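Local coordinates for protein argonaute (Methanocaldococcus jannaschii, PDB 5G5S) that cleaves single-stranded DNA targets that pair with a short single-stranded DNA guide and may defend the cell against invading genetic elements, at residues A[193-198]-A[256-261]; A[312-317]-A[665-670]; A[522-525]-A[529-532]. All blocks are in the same frame, centred on the assembly; numbering follows the deposited sequence.

Interaction 1: A[193-198]-A[256-261]; sequences KVRYTI and NLVFYM
Arg-195 reaches from one strand of the PAZ barrel to Val-258 and Tyr-260 on another, a side-chain contact between strands that are not paired with each other. PAZ domains are built round an SH3-like, strongly curved sheet, and both strands, 194-200 and 255-260, hydrogen-bond to strand 185-188 between them. The separation bears this out: the nearest alpha carbons, those of Arg-195 and Val-258, are 7.8 Å apart, too far for backbone pairing. Three residues carry the contact, which buries 178 Å² and is partly open to solvent. The arginine runs across Val-258 at about a right angle, its chain bent at chi3, about the CG-CD bond (-99°), and this bend turns one face of the guanidinium to CG1 of Val-258. That branch stands anti to the backbone N and lies 3.8 Å from NE of Arg-195, displaced toward the rim of the flat group. Val-258 itself is buried, resting also on Thr-160, Ser-162 and Ile-187. Tyr-260 comes in obliquely, its ring plane turned 46° from the guanidinium, and also makes a cation-pi contact with Arg-158. The surroundings belong to the guide-binding surface: Lys-193 and Tyr-196 of the same segment contact the guide DNA when it is bound, Tyr-196 at its 3' end, and the side chain of Tyr-260 is about 7 Å from that of His-159, another guide contact. Arg-195 NH1 donates to Tyr-260 OH at 3.2 Å, but the N-H...O angle of 122° marks this bond as weak.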
# COMPACT_ATOMS: atom_id res chain seq x y z
N LYS A 193 -4.36 9.26 20.78
CA LYS A 193 -3.94 10.35 19.90
C LYS A 193 -2.66 10.00 19.13
O LYS A 193 -2.39 10.59 18.08
CB LYS A 193 -3.80 11.67 20.68
CG LYS A 193 -5.08 12.16 21.35
CD LYS A 193 -6.15 12.61 20.34
CE LYS A 193 -7.45 13.02 21.00
NZ LYS A 193 -7.32 14.31 21.74
N VAL A 194 -1.89 9.03 19.65
CA VAL A 194 -0.67 8.53 19.02
C VAL A 194 -0.98 7.23 18.27
O VAL A 194 -1.38 6.25 18.89
CB VAL A 194 0.55 8.42 19.99
CG1 VAL A 194 1.07 9.80 20.38
CG2 VAL A 194 0.24 7.58 21.23
N ARG A 195 -0.84 7.26 16.93
CA ARG A 195 -1.10 6.11 16.06
C ARG A 195 0.20 5.47 15.55
O ARG A 195 0.98 6.10 14.84
CB ARG A 195 -2.03 6.50 14.90
CG ARG A 195 -3.34 5.74 14.92
CD ARG A 195 -4.36 6.36 13.99
NE ARG A 195 -5.30 7.22 14.71
CZ ARG A 195 -6.38 7.78 14.17
NH1 ARG A 195 -6.67 7.57 12.89
NH2 ARG A 195 -7.18 8.55 14.90
N TYR A 196 0.45 4.21 15.97
CA TYR A 196 1.63 3.43 15.61
C TYR A 196 1.32 2.35 14.58
O TYR A 196 0.16 2.08 14.30
CB TYR A 196 2.27 2.78 16.86
CG TYR A 196 2.59 3.76 17.97
CD1 TYR A 196 3.53 4.77 17.79
CD2 TYR A 196 1.95 3.68 19.20
CE1 TYR A 196 3.81 5.69 18.79
CE2 TYR A 196 2.23 4.59 20.22
CZ TYR A 196 3.16 5.60 20.01
OH TYR A 196 3.44 6.50 21.01
N THR A 197 2.38 1.76 14.00
CA THR A 197 2.28 0.68 13.01
C THR A 197 3.12 -0.49 13.47
O THR A 197 4.31 -0.31 13.79
CB THR A 197 2.72 1.15 11.62
OG1 THR A 197 4.00 1.78 11.72
CG2 THR A 197 1.71 2.08 10.96
N ILE A 198 2.51 -1.69 13.54
CA ILE A 198 3.20 -2.91 13.93
C ILE A 198 4.15 -3.28 12.79
O ILE A 198 3.75 -3.27 11.62
CB ILE A 198 2.22 -4.07 14.26
CG1 ILE A 198 1.17 -3.66 15.33
CG2 ILE A 198 2.98 -5.35 14.68
CD1 ILE A 198 -0.17 -4.40 15.25
N ASN A 256 -4.61 -1.18 21.23
CA ASN A 256 -5.87 -1.32 20.49
C ASN A 256 -5.69 -1.06 19.01
O ASN A 256 -5.04 -0.08 18.64
CB ASN A 256 -6.93 -0.38 21.02
CG ASN A 256 -7.32 -0.68 22.43
OD1 ASN A 256 -6.63 -0.29 23.37
ND2 ASN A 256 -8.41 -1.42 22.58
N LEU A 257 -6.33 -1.89 18.18
CA LEU A 257 -6.32 -1.76 16.72
C LEU A 257 -7.13 -0.55 16.30
O LEU A 257 -8.19 -0.29 16.86
CB LEU A 257 -6.87 -3.01 16.04
CG LEU A 257 -5.95 -4.20 16.00
CD1 LEU A 257 -6.75 -5.45 15.86
CD2 LEU A 257 -4.93 -4.09 14.87
N VAL A 258 -6.59 0.22 15.35
CA VAL A 258 -7.23 1.42 14.80
C VAL A 258 -7.15 1.35 13.27
O VAL A 258 -6.10 1.03 12.72
CB VAL A 258 -6.68 2.75 15.39
CG1 VAL A 258 -7.21 3.97 14.64
CG2 VAL A 258 -7.04 2.88 16.86
N PHE A 259 -8.26 1.60 12.60
CA PHE A 259 -8.31 1.56 11.15
C PHE A 259 -9.33 2.55 10.60
O PHE A 259 -10.19 3.04 11.34
CB PHE A 259 -8.63 0.13 10.65
CG PHE A 259 -9.91 -0.45 11.22
CD1 PHE A 259 -11.13 -0.27 10.57
CD2 PHE A 259 -9.89 -1.18 12.40
CE1 PHE A 259 -12.30 -0.78 11.11
CE2 PHE A 259 -11.08 -1.69 12.94
CZ PHE A 259 -12.27 -1.49 12.29
N TYR A 260 -9.27 2.80 9.28
CA TYR A 260 -10.21 3.66 8.58
C TYR A 260 -11.25 2.77 7.93
O TYR A 260 -10.91 1.70 7.42
CB TYR A 260 -9.50 4.54 7.54
CG TYR A 260 -8.40 5.39 8.15
CD1 TYR A 260 -8.71 6.52 8.90
CD2 TYR A 260 -7.07 5.03 8.02
CE1 TYR A 260 -7.71 7.27 9.52
CE2 TYR A 260 -6.05 5.78 8.62
CZ TYR A 260 -6.38 6.90 9.36
OH TYR A 260 -5.38 7.65 9.95
N MET A 261 -12.53 3.21 7.98
CA MET A 261 -13.68 2.51 7.40
C MET A 261 -13.55 2.39 5.88
O MET A 261 -14.04 1.42 5.31
CB MET A 261 -15.00 3.20 7.77
CG MET A 261 -15.32 3.19 9.27
SD MET A 261 -15.40 1.56 10.07
CE MET A 261 -16.93 0.93 9.38

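Interaction 2: A[312-317]-A[665-670]; sequences TPLLVK and LTKMNY
Leu-314 and Met-668 slide past each other in opposite directions, with CD2 of Leu-314 3.8 Å from SD of Met-668. This is the close apolar part of a buried contact. The sulfur gets there because the methionine is bent at both chi2 (-49°) and chi3 (-66°), which folds its thioether back toward the strand; Leu-493 also touches this side chain. Packing is looser toward Lys-667, whose CD lies 4.3 Å from the same Leu-314 CD2. Beyond it the lysine passes the carbonyl of Thr-312, and its CE, not its amine, is nearest, 3.3 Å from Thr-312 O. No hydrogen bond joins the two segments. A final turn at chi4 (84°) instead accompanies a bond from NZ to Asn-311 OD1, while Thr-312 OG1 is hydrogen-bonded to Asp-664 OD1, so polar bonds from flanking residues frame the apolar centre. No open solvent side is evident, since all four touching residues are buried. The contact joins the start of strand 314-317, the middle strand of a three-stranded antiparallel sheet, to the chain leaving helix 656-666 of the PIWI domain, where Met-668 centres an inverse gamma turn.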
# COMPACT_ATOMS: atom_id res chain seq x y z
N THR A 312 -5.16 -1.20 -22.57
CA THR A 312 -3.94 -1.76 -23.15
C THR A 312 -4.00 -3.28 -23.28
O THR A 312 -4.39 -3.95 -22.33
CB THR A 312 -2.71 -1.16 -22.45
OG1 THR A 312 -2.74 0.26 -22.64
CG2 THR A 312 -1.38 -1.72 -22.96
N PRO A 313 -3.71 -3.84 -24.47
CA PRO A 313 -3.77 -5.29 -24.59
C PRO A 313 -2.56 -5.96 -23.95
O PRO A 313 -1.55 -5.31 -23.66
CB PRO A 313 -3.85 -5.54 -26.11
CG PRO A 313 -3.59 -4.23 -26.76
CD PRO A 313 -3.25 -3.21 -25.72
N LEU A 314 -2.71 -7.25 -23.68
CA LEU A 314 -1.70 -8.10 -23.09
C LEU A 314 -1.30 -9.12 -24.13
O LEU A 314 -2.08 -9.43 -25.03
CB LEU A 314 -2.24 -8.80 -21.82
CG LEU A 314 -2.75 -7.88 -20.69
CD1 LEU A 314 -3.73 -8.61 -19.79
CD2 LEU A 314 -1.61 -7.29 -19.88
N LEU A 315 -0.06 -9.61 -24.03
CA LEU A 315 0.44 -10.63 -24.93
C LEU A 315 0.67 -11.93 -24.17
O LEU A 315 1.15 -11.91 -23.04
CB LEU A 315 1.73 -10.18 -25.63
CG LEU A 315 1.60 -9.08 -26.67
CD1 LEU A 315 2.96 -8.56 -27.06
CD2 LEU A 315 0.86 -9.57 -27.92
N VAL A 316 0.31 -13.04 -24.79
CA VAL A 316 0.43 -14.41 -24.31
C VAL A 316 0.85 -15.25 -25.50
O VAL A 316 0.76 -14.77 -26.63
CB VAL A 316 -0.90 -14.95 -23.71
CG1 VAL A 316 -1.10 -14.48 -22.29
CG2 VAL A 316 -2.10 -14.57 -24.57
N LYS A 317 1.28 -16.50 -25.28
CA LYS A 317 1.61 -17.36 -26.41
C LYS A 317 0.38 -18.20 -26.78
O LYS A 317 -0.50 -18.41 -25.94
CB LYS A 317 2.84 -18.26 -26.13
CG LYS A 317 4.11 -17.51 -25.69
CD LYS A 317 4.74 -16.67 -26.80
CE LYS A 317 6.16 -16.28 -26.49
NZ LYS A 317 7.08 -17.45 -26.58
N LEU A 665 0.48 -0.77 -15.62
CA LEU A 665 1.14 -1.51 -14.54
C LEU A 665 0.17 -2.04 -13.49
O LEU A 665 0.50 -3.02 -12.84
CB LEU A 665 2.30 -0.73 -13.92
CG LEU A 665 3.52 -0.49 -14.83
CD1 LEU A 665 4.40 0.62 -14.28
CD2 LEU A 665 4.32 -1.77 -15.04
N THR A 666 -1.03 -1.44 -13.34
CA THR A 666 -2.09 -1.94 -12.42
C THR A 666 -2.72 -3.23 -13.02
O THR A 666 -3.39 -4.00 -12.32
CB THR A 666 -3.18 -0.85 -12.17
OG1 THR A 666 -4.02 -0.70 -13.34
CG2 THR A 666 -2.61 0.50 -11.72
N LYS A 667 -2.54 -3.42 -14.33
CA LYS A 667 -3.04 -4.56 -15.09
C LYS A 667 -2.08 -5.77 -15.02
O LYS A 667 -2.48 -6.87 -15.37
CB LYS A 667 -3.27 -4.12 -16.54
CG LYS A 667 -4.44 -4.78 -17.24
CD LYS A 667 -4.49 -4.34 -18.70
CE LYS A 667 -5.74 -4.80 -19.41
NZ LYS A 667 -6.87 -3.87 -19.16
N MET A 668 -0.82 -5.58 -14.60
CA MET A 668 0.16 -6.67 -14.46
C MET A 668 -0.02 -7.37 -13.10
O MET A 668 0.91 -7.53 -12.32
CB MET A 668 1.60 -6.17 -14.72
CG MET A 668 1.85 -5.70 -16.16
SD MET A 668 1.29 -6.84 -17.48
CE MET A 668 2.38 -8.22 -17.22
N ASN A 669 -1.24 -7.83 -12.88
CA ASN A 669 -1.75 -8.44 -11.67
C ASN A 669 -1.90 -9.97 -11.75
O ASN A 669 -2.46 -10.50 -12.71
CB ASN A 669 -3.14 -7.80 -11.37
CG ASN A 669 -3.70 -8.15 -10.02
OD1 ASN A 669 -4.91 -8.15 -9.79
ND2 ASN A 669 -2.84 -8.40 -9.08
N TYR A 670 -1.42 -10.67 -10.70
CA TYR A 670 -1.58 -12.10 -10.50
C TYR A 670 -2.39 -12.32 -9.22
O TYR A 670 -2.64 -13.45 -8.87
CB TYR A 670 -0.23 -12.82 -10.45
CG TYR A 670 0.42 -12.96 -11.81
CD1 TYR A 670 0.14 -14.06 -12.63
CD2 TYR A 670 1.34 -12.03 -12.27
CE1 TYR A 670 0.74 -14.21 -13.88
CE2 TYR A 670 1.95 -12.16 -13.52
CZ TYR A 670 1.64 -13.25 -14.32
OH TYR A 670 2.24 -13.38 -15.55

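Interaction 3: A[522-525]-A[529-532]; sequences VVYD and KIRR
Val-523 and Arg-532 form a hydrogen-bonded antiparallel pair, with Val-523 N donating to Arg-532 O at 2.8 Å. The return bond reveals a classic beta bulge: Val-523 O accepts Arg-531 N at 2.8 Å with an N-H...O angle of 171°, and Arg-532 N only weakly at 3.5 Å. Both arginines thus face one valine. Tyr-524 and Ile-530, the adjoining non-hydrogen-bonded pair, lie side by side pointing the same way, and CG1 of Ile-530 approaches CZ of Tyr-524 to 3.4 Å. Toward the turn, Asp-525 N binds Lys-529 O, while its carboxylate divides its work. OD1 receives Lys-529 N at 3.0 Å from above the carboxylate plane, and also Glu-527 N within the turn. OD2 offers its anti lone pair to NH1 of Arg-531, 3.0 Å away, in a salt bridge whose two flat groups stand 84° apart. With chi1 at 64°, CG of Asp-525 sits between its own N and carbonyl carbon, which lets the carboxylate fold over the turn. Arg-531 NE additionally binds a Tris molecule, probably from the crystallisation liquor, and Arg-532 NH2 is held by Ala-558 O. The hairpin of strands 517-525 and 530-537 belongs to the RNase H-like PIWI sheet: strand 501-506 pairs along the other edge of 517-525, and helix 684-697 packs against Val-522 and Tyr-524.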
# COMPACT_ATOMS: atom_id res chain seq x y z
N VAL A 522 10.95 -4.20 -6.22
CA VAL A 522 10.39 -5.16 -7.16
C VAL A 522 10.74 -4.62 -8.54
O VAL A 522 10.33 -3.52 -8.90
CB VAL A 522 8.90 -5.54 -6.93
CG1 VAL A 522 8.41 -6.52 -7.99
CG2 VAL A 522 8.73 -6.18 -5.56
N VAL A 523 11.63 -5.33 -9.24
CA VAL A 523 12.15 -4.94 -10.54
C VAL A 523 11.33 -5.51 -11.69
O VAL A 523 11.21 -6.72 -11.83
CB VAL A 523 13.66 -5.29 -10.66
CG1 VAL A 523 14.25 -4.78 -11.97
CG2 VAL A 523 14.47 -4.77 -9.46
N TYR A 524 10.79 -4.62 -12.52
CA TYR A 524 10.03 -4.95 -13.72
C TYR A 524 10.83 -4.55 -14.94
O TYR A 524 11.49 -3.52 -14.92
CB TYR A 524 8.68 -4.23 -13.73
CG TYR A 524 7.60 -4.95 -12.95
CD1 TYR A 524 7.73 -5.18 -11.58
CD2 TYR A 524 6.44 -5.38 -13.58
CE1 TYR A 524 6.74 -5.85 -10.87
CE2 TYR A 524 5.44 -6.05 -12.87
CZ TYR A 524 5.60 -6.28 -11.51
OH TYR A 524 4.63 -6.93 -10.81
N ASP A 525 10.77 -5.36 -16.00
CA ASP A 525 11.46 -5.02 -17.25
C ASP A 525 10.53 -4.20 -18.16
O ASP A 525 9.40 -3.89 -17.76
CB ASP A 525 12.04 -6.27 -17.94
CG ASP A 525 11.05 -7.32 -18.43
OD1 ASP A 525 9.83 -7.03 -18.47
OD2 ASP A 525 11.50 -8.42 -18.81
N LYS A 529 7.32 -7.70 -16.92
CA LYS A 529 7.50 -8.91 -16.13
C LYS A 529 8.49 -8.74 -14.99
O LYS A 529 9.43 -7.94 -15.11
CB LYS A 529 7.74 -10.17 -17.00
CG LYS A 529 9.04 -10.23 -17.77
CD LYS A 529 8.99 -11.34 -18.82
CE LYS A 529 10.33 -11.59 -19.47
NZ LYS A 529 10.36 -12.90 -20.16
N ILE A 530 8.24 -9.43 -13.86
CA ILE A 530 9.07 -9.36 -12.66
C ILE A 530 10.40 -10.03 -12.94
O ILE A 530 10.44 -11.21 -13.29
CB ILE A 530 8.37 -9.97 -11.40
CG1 ILE A 530 6.98 -9.35 -11.16
CG2 ILE A 530 9.26 -9.82 -10.14
CD1 ILE A 530 5.99 -10.25 -10.46
N ARG A 531 11.49 -9.28 -12.80
CA ARG A 531 12.84 -9.79 -13.00
C ARG A 531 13.49 -10.13 -11.68
O ARG A 531 14.26 -11.08 -11.61
CB ARG A 531 13.70 -8.81 -13.82
CG ARG A 531 13.15 -8.52 -15.23
CD ARG A 531 12.96 -9.76 -16.11
NE ARG A 531 14.24 -10.37 -16.51
CZ ARG A 531 14.88 -10.12 -17.64
NH1 ARG A 531 14.38 -9.27 -18.53
NH2 ARG A 531 16.03 -10.73 -17.91
N ARG A 532 13.18 -9.34 -10.62
CA ARG A 532 13.71 -9.53 -9.26
C ARG A 532 12.74 -8.98 -8.20
O ARG A 532 12.09 -7.96 -8.39
CB ARG A 532 15.07 -8.80 -9.07
CG ARG A 532 16.20 -9.12 -10.04
CD ARG A 532 16.87 -10.46 -9.77
NE ARG A 532 17.80 -10.35 -8.66
CZ ARG A 532 19.11 -10.19 -8.79
NH1 ARG A 532 19.66 -10.14 -10.00
NH2 ARG A 532 19.89 -10.10 -7.72

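In the fold
From the N terminus, interaction 1 closes first, bringing together strands on either side of a 57-residue excursion inside the PAZ domain. Interaction 2 opens only after it has closed and spans 347 intervening residues, tying a short sheet to the chain after helix 656-666. Interaction 3, a tight hairpin with three residues between its segments, is nested within that long loop. Interactions 2 and 3 are neighbours, their centres 14 Å apart, and touch by packing between 665-670 and 522-525. Interaction 1 stands apart across the chain's centre, 35 and 33 Å from the other two centre to centre, and makes no contact with either.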